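PDB 3KHY: propionate kinase from Francisella tularensis subsp. tularensis, which probably catalyses the reversible, magnesium-dependent transfer of phosphate from ATP to a short-chain carboxylate such as acetate, forming the acyl phosphate and ADP. Local coordinates for residues I293-H298 / N333-K337; V304-M308 / L338-F343. One frame throughout, in Å; residues are numbered along the deposited sequence.

Contact 1: I293-H298 / N333-K337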
ATOM      1  N   ILE A 293      14.360  11.973   3.872  1.00 13.20           N
ATOM      2  CA  ILE A 293      13.824  12.027   5.232  1.00 11.81           C
ATOM      3  C   ILE A 293      12.342  12.413   5.241  1.00 10.58           C
ATOM      4  O   ILE A 293      11.574  11.865   6.027  1.00 11.92           O
ATOM      5  CB  ILE A 293      14.657  12.978   6.128  1.00 15.27           C
ATOM      6  CG1 ILE A 293      16.006  12.327   6.466  1.00 16.23           C
ATOM      7  CG2 ILE A 293      13.911  13.324   7.419  1.00 14.81           C
ATOM      8  CD1 ILE A 293      16.988  13.272   7.163  1.00 16.30           C
ATOM      9  N   GLU A 294      11.948  13.347   4.373  1.00 12.23           N
ATOM     10  CA  GLU A 294      10.540  13.720   4.242  1.00 16.26           C
ATOM     11  C   GLU A 294       9.722  12.521   3.760  1.00 14.51           C
ATOM     12  O   GLU A 294       8.685  12.204   4.332  1.00 11.56           O
ATOM     13  CB  GLU A 294      10.347  14.899   3.278  1.00 11.21           C
ATOM     14  CG  GLU A 294      10.966  16.214   3.767  1.00 19.05           C
ATOM     15  CD  GLU A 294      10.430  16.613   5.129  1.00 18.26           C
ATOM     16  OE1 GLU A 294       9.214  16.909   5.225  1.00 17.84           O
ATOM     17  OE2 GLU A 294      11.216  16.607   6.100  1.00 19.87           O
ATOM     18  N   ILE A 295      10.182  11.853   2.704  1.00 12.79           N
ATOM     19  CA  ILE A 295       9.431  10.693   2.192  1.00 10.36           C
ATOM     20  C   ILE A 295       9.319   9.613   3.278  1.00 10.93           C
ATOM     21  O   ILE A 295       8.244   9.086   3.540  1.00 11.32           O
ATOM     22  CB  ILE A 295      10.071  10.140   0.910  1.00 13.03           C
ATOM     23  CG1 ILE A 295      10.009  11.196  -0.198  1.00 12.05           C
ATOM     24  CG2 ILE A 295       9.352   8.878   0.448  1.00 14.37           C
ATOM     25  CD1 ILE A 295      10.771  10.802  -1.457  1.00 15.19           C
ATOM     26  N   PHE A 296      10.436   9.290   3.911  1.00 11.33           N
ATOM     27  CA  PHE A 296      10.466   8.283   4.979  1.00  9.10           C
ATOM     28  C   PHE A 296       9.515   8.660   6.116  1.00 12.47           C
ATOM     29  O   PHE A 296       8.664   7.865   6.523  1.00 15.44           O
ATOM     30  CB  PHE A 296      11.914   8.177   5.464  1.00 10.79           C
ATOM     31  CG  PHE A 296      12.148   7.239   6.626  1.00 15.59           C
ATOM     32  CD1 PHE A 296      11.884   7.638   7.927  1.00 14.34           C
ATOM     33  CD2 PHE A 296      12.755   6.002   6.419  1.00 14.05           C
ATOM     34  CE1 PHE A 296      12.143   6.804   8.998  1.00 13.37           C
ATOM     35  CE2 PHE A 296      13.027   5.158   7.488  1.00 18.76           C
ATOM     36  CZ  PHE A 296      12.724   5.560   8.782  1.00 15.59           C
ATOM     37  N   SER A 297       9.650   9.879   6.629  1.00 10.22           N
ATOM     38  CA  SER A 297       8.881  10.283   7.805  1.00 10.64           C
ATOM     39  C   SER A 297       7.391  10.364   7.514  1.00 11.55           C
ATOM     40  O   SER A 297       6.576   9.985   8.341  1.00 11.19           O
ATOM     41  CB  SER A 297       9.371  11.633   8.338  1.00 10.94           C
ATOM     42  OG  SER A 297      10.748  11.580   8.689  1.00 15.23           O
ATOM     43  N   HIS A 298       7.043  10.894   6.344  1.00 15.14           N
ATOM     44  CA  HIS A 298       5.631  11.030   5.972  1.00 14.57           C
ATOM     45  C   HIS A 298       4.955   9.675   5.842  1.00 16.58           C
ATOM     46  O   HIS A 298       3.799   9.494   6.235  1.00 12.42           O
ATOM     47  CB  HIS A 298       5.501  11.787   4.663  1.00 10.98           C
ATOM     48  CG  HIS A 298       4.084  12.021   4.255  1.00 18.52           C
ATOM     49  ND1 HIS A 298       3.267  12.924   4.901  1.00 31.55           N
ATOM     50  CD2 HIS A 298       3.334  11.463   3.278  1.00 15.45           C
ATOM     51  CE1 HIS A 298       2.072  12.913   4.337  1.00 28.21           C
ATOM     52  NE2 HIS A 298       2.089  12.039   3.346  1.00 23.93           N
ATOM     53  N   ASN A 333      10.601  14.648  13.348  1.00 14.82           N
ATOM     54  CA  ASN A 333      10.044  14.898  12.036  1.00 16.25           C
ATOM     55  C   ASN A 333       8.726  14.137  11.896  1.00 13.49           C
ATOM     56  O   ASN A 333       7.715  14.694  11.474  1.00 12.71           O
ATOM     57  CB  ASN A 333      11.038  14.484  10.950  1.00 14.43           C
ATOM     58  CG  ASN A 333      10.587  14.894   9.561  1.00 21.34           C
ATOM     59  OD1 ASN A 333       9.450  14.634   9.156  1.00 17.34           O
ATOM     60  ND2 ASN A 333      11.479  15.535   8.817  1.00 17.21           N
ATOM     61  N   ILE A 334       8.730  12.867  12.279  1.00 12.75           N
ATOM     62  CA  ILE A 334       7.507  12.071  12.206  1.00 14.36           C
ATOM     63  C   ILE A 334       6.371  12.668  13.052  1.00 12.80           C
ATOM     64  O   ILE A 334       5.237  12.771  12.599  1.00 14.03           O
ATOM     65  CB  ILE A 334       7.786  10.617  12.608  1.00 11.81           C
ATOM     66  CG1 ILE A 334       8.675   9.963  11.538  1.00 13.46           C
ATOM     67  CG2 ILE A 334       6.487   9.840  12.765  1.00 13.91           C
ATOM     68  CD1 ILE A 334       9.268   8.627  11.968  1.00 10.87           C
ATOM     69  N   ILE A 335       6.671  13.064  14.283  1.00 14.62           N
ATOM     70  CA  ILE A 335       5.633  13.614  15.159  1.00 13.90           C
ATOM     71  C   ILE A 335       5.137  14.961  14.628  1.00 14.83           C
ATOM     72  O   ILE A 335       3.946  15.295  14.708  1.00 16.34           O
ATOM     73  CB  ILE A 335       6.155  13.725  16.606  1.00 14.03           C
ATOM     74  CG1 ILE A 335       6.458  12.325  17.151  1.00 11.91           C
ATOM     75  CG2 ILE A 335       5.162  14.472  17.500  1.00 15.62           C
ATOM     76  CD1 ILE A 335       5.281  11.360  17.085  1.00 14.58           C
ATOM     77  N   SER A 336       6.057  15.739  14.073  1.00 15.77           N
ATOM     78  CA  SER A 336       5.694  16.981  13.401  1.00 18.34           C
ATOM     79  C   SER A 336       4.580  16.740  12.379  1.00 19.86           C
ATOM     80  O   SER A 336       3.615  17.508  12.288  1.00 20.33           O
ATOM     81  CB  SER A 336       6.920  17.568  12.698  1.00 24.75           C
ATOM     82  OG  SER A 336       6.606  18.815  12.122  1.00 33.67           O
ATOM     83  N   LYS A 337       4.705  15.662  11.615  1.00 14.54           N
ATOM     84  CA  LYS A 337       3.722  15.381  10.571  1.00 16.53           C
ATOM     85  C   LYS A 337       2.399  14.858  11.132  1.00 15.67           C
ATOM     86  O   LYS A 337       1.412  14.763  10.414  1.00 16.22           O
ATOM     87  CB  LYS A 337       4.321  14.424   9.530  1.00 19.51           C
ATOM     88  CG  LYS A 337       5.384  15.127   8.672  1.00 17.31           C
ATOM     89  CD  LYS A 337       6.118  14.192   7.729  1.00 16.65           C
ATOM     90  CE  LYS A 337       6.900  14.992   6.675  1.00 17.72           C
ATOM     91  NZ  LYS A 337       7.818  16.029   7.260  1.00 14.52           N
TER
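Asn333 spans the gap between helices 287-307 and 328-337, which pack together in the actin-like ATPase fold, and meets three residues of 293-298. The axes of the two short helical segments approach to 9.1 Å, crossing at -61°. Asn333 CB lies beside Ser297 OG. With CG anti to the backbone N (chi1 -172°), the amide stretches out towards the other helix. There Asn333 OD1 abuts Ser297 CB at 3.1 Å, while on its own helix it accepts from Lys337 NZ (2.9 Å), one turn further on. On the other branch, Asn333 ND2 gives Glu294 OE2 a nearly straight hydrogen bond of 2.9 Å (N-H...O 166°). The acceptor lies in the amide plane, whereas the donor stands out of the carboxylate plane on its syn side. Ile293 CG2 packs against Asn333 ND2 at 3.6 Å.

Lys337 closes the loop of bonds. Lys337 CD lies 3.6 Å from His298 CA, and a bend at the last torsion turns Lys337 NZ onto Glu294 OE1 in a 2.6 Å salt bridge. Beyond the Asn333 amide, Ile334 CG1 packs on Ser297 CB at 3.7 Å, and Ile334 also touches Phe319 of strand 316-320. Ser297 OG turns back to Ile293 O. At the border of the contact, Tyr152 of the second subunit packs on Glu294, and Tyr310 of that subunit is hydrogen-bonded to His298 NE2.

Carboxylate, amide and ammonium thus form a closed ring in which both Glu294 oxygens are engaged. The ring fixes the rotation of the Asn333 amide and would favour the charged forms of Glu294 and Lys337.

Contact 2: V304-M308 / L338-F343; sequences VASYM and LANLGF
Leu341 N donates to Leu338 O at 3.0 Å, drawing the chain after helix 328-337 into a tight turn that presents both leucines to helix 287-307. The same carbonyl oxygen lies at the edge of the Phe343 ring, in its plane. Across the contact everything is apolar. Leu341 leads with CD2, which presses on Ala305 CB at 3.5 Å, tighter than usual for two carbons, and also reaches Met308 CG at 4.0 Å. Leu338 splays its two methyls around Val304: CD1 lies 3.9 Å from Val304 CG1 and CD2 is almost as near.

In the actin-like ATPase fold of the acetokinase family, this is where the C-terminal end of helix 287-307 meets the turn after helix 328-337, both beside the five-stranded sheet that includes strands 196-201 and 316-320; Leu317 of the latter touches Val304, Leu338 and Phe343. Gly342, at positive phi, carries the chain out of the turn and pairs through its backbone with His363.

Met308, present as selenomethionine, bends at chi2 (-60°) and chi3 (-78°), folding its selenium towards Phe343. Met308 SE meets Phe343 CZ at 4.1 Å; from the ring centroid the selenium lies 86° off the normal, an edge-on Met-aromatic contact. Val304 CG1 approaches Phe343 CZ obliquely at 4.2 Å. On the subunit interface, Ser306 of the second subunit packs against Ala305, and Leu341 of that subunit touches Met308.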
ATOM      1  N   VAL A 304       0.733   5.462  10.860  1.00 13.96           N
ATOM      2  CA  VAL A 304       0.257   5.754  12.198  1.00 14.43           C
ATOM      3  C   VAL A 304      -1.176   6.254  12.123  1.00 15.50           C
ATOM      4  O   VAL A 304      -2.054   5.750  12.817  1.00 12.82           O
ATOM      5  CB  VAL A 304       1.104   6.838  12.875  1.00 14.15           C
ATOM      6  CG1 VAL A 304       0.436   7.278  14.178  1.00 18.09           C
ATOM      7  CG2 VAL A 304       2.519   6.316  13.132  1.00 12.00           C
ATOM      8  N   ALA A 305      -1.407   7.253  11.277  1.00 10.23           N
ATOM      9  CA  ALA A 305      -2.755   7.804  11.104  1.00 17.71           C
ATOM     10  C   ALA A 305      -3.768   6.734  10.708  1.00 18.14           C
ATOM     11  O   ALA A 305      -4.900   6.696  11.233  1.00 14.10           O
ATOM     12  CB  ALA A 305      -2.747   8.933  10.072  1.00 13.22           C
ATOM     13  N   SER A 306      -3.373   5.851   9.790  0.50 10.12           N
ATOM     14  CA  SER A 306      -4.291   4.824   9.294  0.50  9.37           C
ATOM     15  C   SER A 306      -4.640   3.829  10.390  0.50  9.40           C
ATOM     16  O   SER A 306      -5.744   3.289  10.417  0.50 12.68           O
ATOM     17  CB  SER A 306      -3.713   4.081   8.079  0.50 15.19           C
ATOM     18  OG  SER A 306      -2.928   2.969   8.467  0.50 25.66           O
ATOM     19  N   TYR A 307      -3.696   3.585  11.290  1.00 10.70           N
ATOM     20  CA  TYR A 307      -3.931   2.656  12.405  1.00 14.74           C
ATOM     21  C   TYR A 307      -4.769   3.229  13.551  1.00 16.38           C
ATOM     22  O   TYR A 307      -5.210   2.487  14.438  1.00 13.53           O
ATOM     23  CB  TYR A 307      -2.600   2.119  12.949  1.00 12.47           C
ATOM     24  CG  TYR A 307      -1.887   1.162  12.000  1.00 10.19           C
ATOM     25  CD1 TYR A 307      -2.438   0.818  10.765  1.00 15.28           C
ATOM     26  CD2 TYR A 307      -0.652   0.621  12.340  1.00 14.46           C
ATOM     27  CE1 TYR A 307      -1.763  -0.066   9.890  1.00  9.72           C
ATOM     28  CE2 TYR A 307       0.022  -0.244  11.489  1.00 12.40           C
ATOM     29  CZ  TYR A 307      -0.532  -0.583  10.272  1.00 14.49           C
ATOM     30  OH  TYR A 307       0.167  -1.450   9.450  1.00 13.67           O
HETATM   31  N   MSE A 308      -4.984   4.538  13.554  1.00 14.20           N
HETATM   32  CA  MSE A 308      -5.841   5.133  14.577  1.00 14.94           C
HETATM   33  C   MSE A 308      -7.252   4.517  14.572  1.00 16.22           C
HETATM   34  O   MSE A 308      -7.929   4.514  15.598  1.00 14.26           O
HETATM   35  CB  MSE A 308      -5.924   6.654  14.408  1.00 14.30           C
HETATM   36  CG  MSE A 308      -4.583   7.360  14.553  1.00 14.69           C
HETATM   37 SE   MSE A 308      -3.773   7.043  16.328  1.00 27.50          SE
HETATM   38  CE  MSE A 308      -4.869   8.309  17.357  1.00 18.06           C
ATOM     39  N   LEU A 338       2.396  14.509  12.416  1.00 14.98           N
ATOM     40  CA  LEU A 338       1.207  13.984  13.080  1.00 10.96           C
ATOM     41  C   LEU A 338       0.517  15.056  13.941  1.00 17.89           C
ATOM     42  O   LEU A 338      -0.349  14.750  14.749  1.00 19.02           O
ATOM     43  CB  LEU A 338       1.568  12.776  13.946  1.00 10.43           C
ATOM     44  CG  LEU A 338       1.880  11.507  13.137  1.00 12.03           C
ATOM     45  CD1 LEU A 338       2.650  10.486  13.983  1.00 16.54           C
ATOM     46  CD2 LEU A 338       0.618  10.885  12.545  1.00 12.31           C
ATOM     47  N   ALA A 339       0.885  16.312  13.730  1.00 16.58           N
ATOM     48  CA  ALA A 339       0.329  17.413  14.516  1.00 22.46           C
ATOM     49  C   ALA A 339      -1.207  17.439  14.507  1.00 23.85           C
ATOM     50  O   ALA A 339      -1.827  17.658  15.542  1.00 20.19           O
ATOM     51  CB  ALA A 339       0.896  18.752  14.036  1.00 21.01           C
ATOM     52  N   ASN A 340      -1.823  17.211  13.350  1.00 18.91           N
ATOM     53  CA  ASN A 340      -3.284  17.313  13.265  1.00 19.80           C
ATOM     54  C   ASN A 340      -4.012  16.177  13.972  1.00 22.19           C
ATOM     55  O   ASN A 340      -5.239  16.212  14.125  1.00 22.38           O
ATOM     56  CB  ASN A 340      -3.755  17.419  11.810  1.00 16.52           C
ATOM     57  CG  ASN A 340      -3.286  18.695  11.142  1.00 22.50           C
ATOM     58  OD1 ASN A 340      -3.274  19.762  11.759  1.00 22.03           O
ATOM     59  ND2 ASN A 340      -2.910  18.595   9.865  1.00 17.89           N
ATOM     60  N   LEU A 341      -3.259  15.168  14.408  1.00 15.88           N
ATOM     61  CA  LEU A 341      -3.851  14.033  15.103  1.00 18.03           C
ATOM     62  C   LEU A 341      -3.600  14.053  16.613  1.00 20.23           C
ATOM     63  O   LEU A 341      -3.792  13.040  17.283  1.00 21.33           O
ATOM     64  CB  LEU A 341      -3.322  12.715  14.533  1.00 18.30           C
ATOM     65  CG  LEU A 341      -4.000  12.126  13.294  1.00 30.24           C
ATOM     66  CD1 LEU A 341      -3.943  13.096  12.144  1.00 34.13           C
ATOM     67  CD2 LEU A 341      -3.343  10.807  12.912  1.00 25.04           C
ATOM     68  N   GLY A 342      -3.162  15.186  17.147  1.00 19.31           N
ATOM     69  CA  GLY A 342      -2.990  15.300  18.585  1.00 21.79           C
ATOM     70  C   GLY A 342      -1.712  14.682  19.140  1.00 21.70           C
ATOM     71  O   GLY A 342      -1.700  14.224  20.280  1.00 18.06           O
ATOM     72  N   PHE A 343      -0.647  14.660  18.334  1.00 18.32           N
ATOM     73  CA  PHE A 343       0.685  14.263  18.793  1.00 16.45           C
ATOM     74  C   PHE A 343       1.581  15.488  18.870  1.00 20.73           C
ATOM     75  O   PHE A 343       1.617  16.303  17.943  1.00 15.69           O
ATOM     76  CB  PHE A 343       1.335  13.248  17.829  1.00 15.41           C
ATOM     77  CG  PHE A 343       0.626  11.915  17.766  1.00 16.16           C
ATOM     78  CD1 PHE A 343      -0.416  11.711  16.876  1.00 11.99           C
ATOM     79  CD2 PHE A 343       1.015  10.868  18.590  1.00 17.23           C
ATOM     80  CE1 PHE A 343      -1.075  10.483  16.808  1.00 15.96           C
ATOM     81  CE2 PHE A 343       0.358   9.641  18.539  1.00 14.14           C
ATOM     82  CZ  PHE A 343      -0.683   9.447  17.642  1.00 16.95           C
TER

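The centres of contacts 1 and 2 are 12 Å apart; both use helix 287-307, and their partner segments follow one another directly, from 333-337 into 338-343. They also touch, Ile335 CG2 packing on Phe343 C at 4.0 Å. Contact 1 ties the two helices by charge and amide, whereas contact 2 continues the join with hydrocarbon and an aromatic edge; both border the second subunit of the homodimer. Contact 1 is nearer the predicted ATP site: the Ile334 and Leu201 side chains are about 4 Å apart, as are those of Ile293 and Met275, whereas in contact 2 the Val304 side chain is about 8 Å from that of Leu201.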